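Local atomic coordinates of transcriptional regulator (Pseudomonas aeruginosa, PDB entry 3E7Q), a protein that probably binds DNA as a TetR-family transcriptional regulator, most likely a repressor, through a helix-turn-helix motif. Residues F100-L114 / L173-P186. Sequence-based numbering, arbitrary orientation.
Sequences FSAELLDPQLLDAWL and LWLESGLNPATFTP
Trp-174 pushes its indole from helix 159-179 into the bend between helix 102-105 and helix 110-120, touching both. Its CG lies anti to the backbone N (chi1 180°), and with this torsion the end of the indole comes nearer 100-114. At the pyrrole end, Trp-174 NE1 donates to Leu-104 O at 2.8 Å; the carbonyl points almost straight at the nitrogen, but the bond is bent at the hydrogen (135°). The benzo end turns its edge to the face of Trp-113, a T-shaped pair with planes at 69° and CH2 of Trp-174 3.7 Å from CD1 of Trp-113. Beside the indole, Leu-105 CD1 packs 3.7 Å from Trp-174 CD1 and also touches Ser-177 OG, which donates a hydrogen bond back to Leu-173 O. All of this belongs to the all-helical C-terminal domain of a TetR-family regulator; Trp-113 continues onto Val-69 and Thr-70 of helix 58-82. Leu-110 is a knob in a hole formed by Trp-174, Leu-175, Gly-178 and Leu-179: CD1 divides its contacts between Trp-174 CZ3 and Leu-175 CD1, while Leu-110 CD2 lies 3.9 Å from Gly-178 O, against the backbone. At the other end Phe-100 CZ sits 3.6 Å from Leu-173 CD1. CE1 of Phe-100 lies 4.2 Å from Phe-184 CE1, at the edge of that ring. Pro-186 CB is 3.6 Å from Phe-100 O, and Val-190 and Cys-193 of helix 186-204 also touch the phenyl ring.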
loop_
_atom_site.group_PDB
_atom_site.type_symbol
_atom_site.label_atom_id
_atom_site.label_comp_id
_atom_site.label_asym_id
_atom_site.label_seq_id
_atom_site.Cartn_x
_atom_site.Cartn_y
_atom_site.Cartn_z
ATOM N N PHE B 100 -12.415 -8.878 -3.993
ATOM C CA PHE B 100 -11.820 -8.948 -5.315
ATOM C C PHE B 100 -12.891 -8.811 -6.419
ATOM O O PHE B 100 -12.625 -9.023 -7.591
ATOM C CB PHE B 100 -11.005 -10.248 -5.437
ATOM C CG PHE B 100 -9.733 -10.220 -4.619
ATOM C CD1 PHE B 100 -8.605 -9.645 -5.111
ATOM C CD2 PHE B 100 -9.684 -10.763 -3.322
ATOM C CE1 PHE B 100 -7.422 -9.585 -4.316
ATOM C CE2 PHE B 100 -8.546 -10.701 -2.563
ATOM C CZ PHE B 100 -7.425 -10.129 -3.067
ATOM N N SER B 101 -14.092 -8.402 -6.019
ATOM C CA SER B 101 -15.162 -8.041 -6.924
ATOM C C SER B 101 -14.821 -6.684 -7.502
ATOM O O SER B 101 -14.006 -5.957 -6.933
ATOM C CB SER B 101 -16.491 -7.960 -6.153
ATOM O OG SER B 101 -16.480 -6.830 -5.281
ATOM N N ALA B 102 -15.423 -6.370 -8.640
ATOM C CA ALA B 102 -15.229 -5.105 -9.359
ATOM C C ALA B 102 -15.519 -3.859 -8.504
ATOM O O ALA B 102 -14.889 -2.835 -8.653
ATOM C CB ALA B 102 -16.113 -5.111 -10.592
ATOM N N GLU B 103 -16.461 -3.966 -7.581
ATOM C CA GLU B 103 -16.818 -2.873 -6.673
ATOM C C GLU B 103 -15.614 -2.461 -5.784
ATOM O O GLU B 103 -15.125 -1.321 -5.857
ATOM C CB GLU B 103 -18.037 -3.284 -5.842
ATOM C CG GLU B 103 -19.364 -3.454 -6.660
ATOM C CD GLU B 103 -19.433 -4.742 -7.541
ATOM O OE1 GLU B 103 -18.849 -5.772 -7.141
ATOM O OE2 GLU B 103 -20.069 -4.720 -8.647
ATOM N N LEU B 104 -15.075 -3.397 -5.018
ATOM C CA LEU B 104 -13.924 -3.096 -4.155
ATOM C C LEU B 104 -12.571 -3.185 -4.892
ATOM O O LEU B 104 -11.551 -2.651 -4.409
ATOM C CB LEU B 104 -13.939 -3.987 -2.905
ATOM C CG LEU B 104 -15.183 -3.704 -2.059
ATOM C CD1 LEU B 104 -15.290 -4.646 -0.885
ATOM C CD2 LEU B 104 -15.273 -2.221 -1.593
ATOM N N LEU B 105 -12.543 -3.830 -6.068
ATOM C CA LEU B 105 -11.274 -3.925 -6.805
ATOM C C LEU B 105 -11.146 -2.828 -7.867
ATOM O O LEU B 105 -10.185 -2.812 -8.618
ATOM C CB LEU B 105 -11.054 -5.346 -7.348
ATOM C CG LEU B 105 -9.585 -5.777 -7.536
ATOM C CD1 LEU B 105 -8.754 -5.798 -6.220
ATOM C CD2 LEU B 105 -9.475 -7.115 -8.268
ATOM N N ASP B 106 -12.094 -1.883 -7.893
ATOM C CA ASP B 106 -12.077 -0.752 -8.832
ATOM C C ASP B 106 -10.777 0.047 -8.753
ATOM O O ASP B 106 -10.527 0.775 -7.765
ATOM C CB ASP B 106 -13.274 0.195 -8.578
ATOM C CG ASP B 106 -13.283 1.442 -9.507
ATOM O OD1 ASP B 106 -12.737 1.389 -10.652
ATOM O OD2 ASP B 106 -13.857 2.482 -9.082
ATOM N N PRO B 107 -9.961 -0.032 -9.819
ATOM C CA PRO B 107 -8.672 0.644 -9.757
ATOM C C PRO B 107 -8.809 2.166 -9.788
ATOM O O PRO B 107 -7.840 2.868 -9.539
ATOM C CB PRO B 107 -7.968 0.149 -11.030
ATOM C CG PRO B 107 -9.111 -0.067 -12.017
ATOM C CD PRO B 107 -10.181 -0.676 -11.136
ATOM N N GLN B 108 -9.989 2.685 -10.101
ATOM C CA GLN B 108 -10.137 4.130 -10.188
ATOM C C GLN B 108 -9.859 4.820 -8.894
ATOM O O GLN B 108 -9.337 5.921 -8.901
ATOM C CB GLN B 108 -11.532 4.555 -10.661
ATOM C CG GLN B 108 -11.591 6.086 -10.989
ATOM C CD GLN B 108 -12.785 6.467 -11.845
ATOM O OE1 GLN B 108 -13.334 5.635 -12.601
ATOM N NE2 GLN B 108 -13.190 7.734 -11.746
ATOM N N LEU B 109 -10.202 4.184 -7.784
ATOM C CA LEU B 109 -10.062 4.803 -6.485
ATOM C C LEU B 109 -8.648 4.719 -5.882
ATOM O O LEU B 109 -8.406 5.331 -4.828
ATOM C CB LEU B 109 -11.045 4.175 -5.498
ATOM C CG LEU B 109 -12.480 4.689 -5.470
ATOM C CD1 LEU B 109 -13.280 3.829 -4.470
ATOM C CD2 LEU B 109 -12.568 6.161 -5.129
ATOM N N LEU B 110 -7.735 3.958 -6.502
ATOM C CA LEU B 110 -6.378 3.764 -5.971
ATOM C C LEU B 110 -5.756 5.109 -5.638
ATOM O O LEU B 110 -5.208 5.300 -4.560
ATOM C CB LEU B 110 -5.492 3.020 -6.972
ATOM C CG LEU B 110 -3.982 2.955 -6.679
ATOM C CD1 LEU B 110 -3.715 2.005 -5.570
ATOM C CD2 LEU B 110 -3.157 2.564 -7.933
ATOM N N ASP B 111 -5.901 6.046 -6.567
ATOM C CA ASP B 111 -5.352 7.379 -6.419
ATOM C C ASP B 111 -5.864 8.097 -5.168
ATOM O O ASP B 111 -5.118 8.869 -4.535
ATOM C CB ASP B 111 -5.682 8.254 -7.655
ATOM C CG ASP B 111 -5.763 7.449 -8.990
ATOM O OD1 ASP B 111 -5.007 7.854 -9.937
ATOM O OD2 ASP B 111 -6.585 6.472 -9.088
ATOM N N ALA B 112 -7.138 7.852 -4.841
ATOM C CA ALA B 112 -7.791 8.458 -3.686
ATOM C C ALA B 112 -7.193 7.920 -2.381
ATOM O O ALA B 112 -6.802 8.684 -1.526
ATOM C CB ALA B 112 -9.291 8.213 -3.723
ATOM N N TRP B 113 -7.084 6.609 -2.268
ATOM C CA TRP B 113 -6.428 5.989 -1.102
ATOM C C TRP B 113 -4.982 6.422 -0.925
ATOM O O TRP B 113 -4.538 6.687 0.203
ATOM C CB TRP B 113 -6.490 4.471 -1.205
ATOM C CG TRP B 113 -7.801 4.006 -1.014
ATOM C CD1 TRP B 113 -8.776 3.855 -1.989
ATOM C CD2 TRP B 113 -8.404 3.660 0.233
ATOM N NE1 TRP B 113 -9.932 3.410 -1.411
ATOM C CE2 TRP B 113 -9.745 3.276 -0.054
ATOM C CE3 TRP B 113 -7.942 3.624 1.564
ATOM C CZ2 TRP B 113 -10.642 2.843 0.943
ATOM C CZ3 TRP B 113 -8.826 3.203 2.567
ATOM C CH2 TRP B 113 -10.167 2.818 2.251
ATOM N N LEU B 114 -4.264 6.544 -2.037
ATOM C CA LEU B 114 -2.898 6.974 -1.981
ATOM C C LEU B 114 -2.765 8.408 -1.394
ATOM O O LEU B 114 -1.899 8.698 -0.588
ATOM C CB LEU B 114 -2.263 6.838 -3.347
ATOM C CG LEU B 114 -1.963 5.440 -3.903
ATOM C CD1 LEU B 114 -1.419 5.663 -5.301
ATOM C CD2 LEU B 114 -0.965 4.709 -3.095
ATOM N N LEU B 173 -2.403 -7.275 -1.650
ATOM C CA LEU B 173 -3.007 -7.749 -2.879
ATOM C C LEU B 173 -3.862 -6.710 -3.608
ATOM O O LEU B 173 -3.851 -6.612 -4.835
ATOM C CB LEU B 173 -3.848 -8.991 -2.587
ATOM C CG LEU B 173 -3.083 -10.268 -2.161
ATOM C CD1 LEU B 173 -4.155 -11.173 -1.858
ATOM C CD2 LEU B 173 -2.107 -10.830 -3.251
ATOM N N TRP B 174 -4.615 -5.933 -2.849
ATOM C CA TRP B 174 -5.419 -4.875 -3.427
ATOM C C TRP B 174 -4.504 -3.834 -4.112
ATOM O O TRP B 174 -4.763 -3.417 -5.214
ATOM C CB TRP B 174 -6.316 -4.250 -2.352
ATOM C CG TRP B 174 -7.153 -3.167 -2.881
ATOM C CD1 TRP B 174 -8.355 -3.289 -3.520
ATOM C CD2 TRP B 174 -6.839 -1.772 -2.886
ATOM N NE1 TRP B 174 -8.806 -2.056 -3.926
ATOM C CE2 TRP B 174 -7.894 -1.107 -3.528
ATOM C CE3 TRP B 174 -5.753 -1.026 -2.426
ATOM C CZ2 TRP B 174 -7.905 0.259 -3.696
ATOM C CZ3 TRP B 174 -5.760 0.369 -2.595
ATOM C CH2 TRP B 174 -6.812 0.988 -3.230
ATOM N N LEU B 175 -3.420 -3.443 -3.436
ATOM C CA LEU B 175 -2.466 -2.489 -3.940
ATOM C C LEU B 175 -1.774 -3.004 -5.224
ATOM O O LEU B 175 -1.694 -2.300 -6.230
ATOM C CB LEU B 175 -1.456 -2.128 -2.822
ATOM C CG LEU B 175 -0.270 -1.181 -3.142
ATOM C CD1 LEU B 175 -0.781 0.249 -3.535
ATOM C CD2 LEU B 175 0.709 -1.139 -1.948
ATOM N N GLU B 176 -1.309 -4.244 -5.217
ATOM C CA GLU B 176 -0.736 -4.789 -6.428
ATOM C C GLU B 176 -1.698 -4.931 -7.605
ATOM O O GLU B 176 -1.261 -4.766 -8.716
ATOM C CB GLU B 176 -0.003 -6.111 -6.187
ATOM C CG GLU B 176 0.778 -6.582 -7.446
ATOM C CD GLU B 176 1.439 -5.434 -8.333
ATOM O OE1 GLU B 176 2.078 -4.450 -7.797
ATOM O OE2 GLU B 176 1.325 -5.571 -9.593
ATOM N N SER B 177 -2.972 -5.242 -7.367
ATOM C CA SER B 177 -3.966 -5.321 -8.437
ATOM C C SER B 177 -4.041 -3.987 -9.097
ATOM O O SER B 177 -4.061 -3.923 -10.302
ATOM C CB SER B 177 -5.392 -5.706 -7.960
ATOM O OG SER B 177 -5.435 -6.938 -7.207
ATOM N N GLY B 178 -4.098 -2.917 -8.307
ATOM C CA GLY B 178 -4.199 -1.572 -8.826
ATOM C C GLY B 178 -2.922 -1.050 -9.475
ATOM O O GLY B 178 -2.976 -0.407 -10.499
ATOM N N LEU B 179 -1.766 -1.323 -8.910
ATOM C CA LEU B 179 -0.508 -0.884 -9.564
ATOM C C LEU B 179 -0.203 -1.620 -10.904
ATOM O O LEU B 179 0.380 -1.030 -11.853
ATOM C CB LEU B 179 0.664 -1.006 -8.624
ATOM C CG LEU B 179 0.629 -0.034 -7.447
ATOM C CD1 LEU B 179 1.665 -0.437 -6.420
ATOM C CD2 LEU B 179 0.840 1.363 -7.922
ATOM N N ASN B 180 -0.581 -2.889 -10.972
ATOM C CA ASN B 180 -0.495 -3.645 -12.206
ATOM C C ASN B 180 -1.572 -4.738 -12.247
ATOM O O ASN B 180 -1.370 -5.819 -11.692
ATOM C CB ASN B 180 0.901 -4.256 -12.394
ATOM C CG ASN B 180 1.111 -4.834 -13.830
ATOM O OD1 ASN B 180 0.156 -5.088 -14.582
ATOM N ND2 ASN B 180 2.363 -5.065 -14.179
ATOM N N PRO B 181 -2.722 -4.449 -12.894
ATOM C CA PRO B 181 -3.814 -5.435 -12.931
ATOM C C PRO B 181 -3.430 -6.732 -13.617
ATOM O O PRO B 181 -4.159 -7.687 -13.478
ATOM C CB PRO B 181 -4.914 -4.738 -13.729
ATOM C CG PRO B 181 -4.207 -3.624 -14.473
ATOM C CD PRO B 181 -3.060 -3.203 -13.614
ATOM N N ALA B 182 -2.306 -6.774 -14.341
ATOM C CA ALA B 182 -1.906 -8.019 -14.999
ATOM C C ALA B 182 -1.189 -9.015 -14.100
ATOM O O ALA B 182 -1.006 -10.129 -14.477
ATOM C CB ALA B 182 -1.040 -7.715 -16.280
ATOM N N THR B 183 -0.744 -8.632 -12.928
ATOM C CA THR B 183 0.138 -9.529 -12.164
ATOM C C THR B 183 -0.577 -10.856 -11.807
ATOM O O THR B 183 -0.003 -11.947 -11.946
ATOM C CB THR B 183 0.628 -8.818 -10.904
ATOM O OG1 THR B 183 1.224 -7.549 -11.267
ATOM C CG2 THR B 183 1.625 -9.697 -10.088
ATOM N N PHE B 184 -1.841 -10.760 -11.379
ATOM C CA PHE B 184 -2.591 -11.923 -10.996
ATOM C C PHE B 184 -4.050 -11.540 -11.129
ATOM O O PHE B 184 -4.373 -10.356 -11.010
ATOM C CB PHE B 184 -2.237 -12.334 -9.567
ATOM C CG PHE B 184 -2.621 -11.333 -8.544
ATOM C CD1 PHE B 184 -3.900 -11.343 -7.999
ATOM C CD2 PHE B 184 -1.685 -10.395 -8.077
ATOM C CE1 PHE B 184 -4.274 -10.380 -7.052
ATOM C CE2 PHE B 184 -2.042 -9.456 -7.121
ATOM C CZ PHE B 184 -3.343 -9.436 -6.624
ATOM N N THR B 185 -4.909 -12.520 -11.395
ATOM C CA THR B 185 -6.347 -12.303 -11.579
ATOM C C THR B 185 -7.077 -12.147 -10.231
ATOM O O THR B 185 -6.595 -12.574 -9.220
ATOM C CB THR B 185 -7.002 -13.486 -12.304
ATOM O OG1 THR B 185 -6.809 -14.650 -11.524
ATOM C CG2 THR B 185 -6.412 -13.746 -13.718
ATOM N N PRO B 186 -8.237 -11.474 -10.219
ATOM C CA PRO B 186 -9.141 -11.538 -9.062
ATOM C C PRO B 186 -9.367 -12.952 -8.501
ATOM O O PRO B 186 -9.382 -13.117 -7.311
ATOM C CB PRO B 186 -10.455 -10.992 -9.621
ATOM C CG PRO B 186 -10.000 -9.948 -10.696
ATOM C CD PRO B 186 -8.727 -10.557 -11.283
#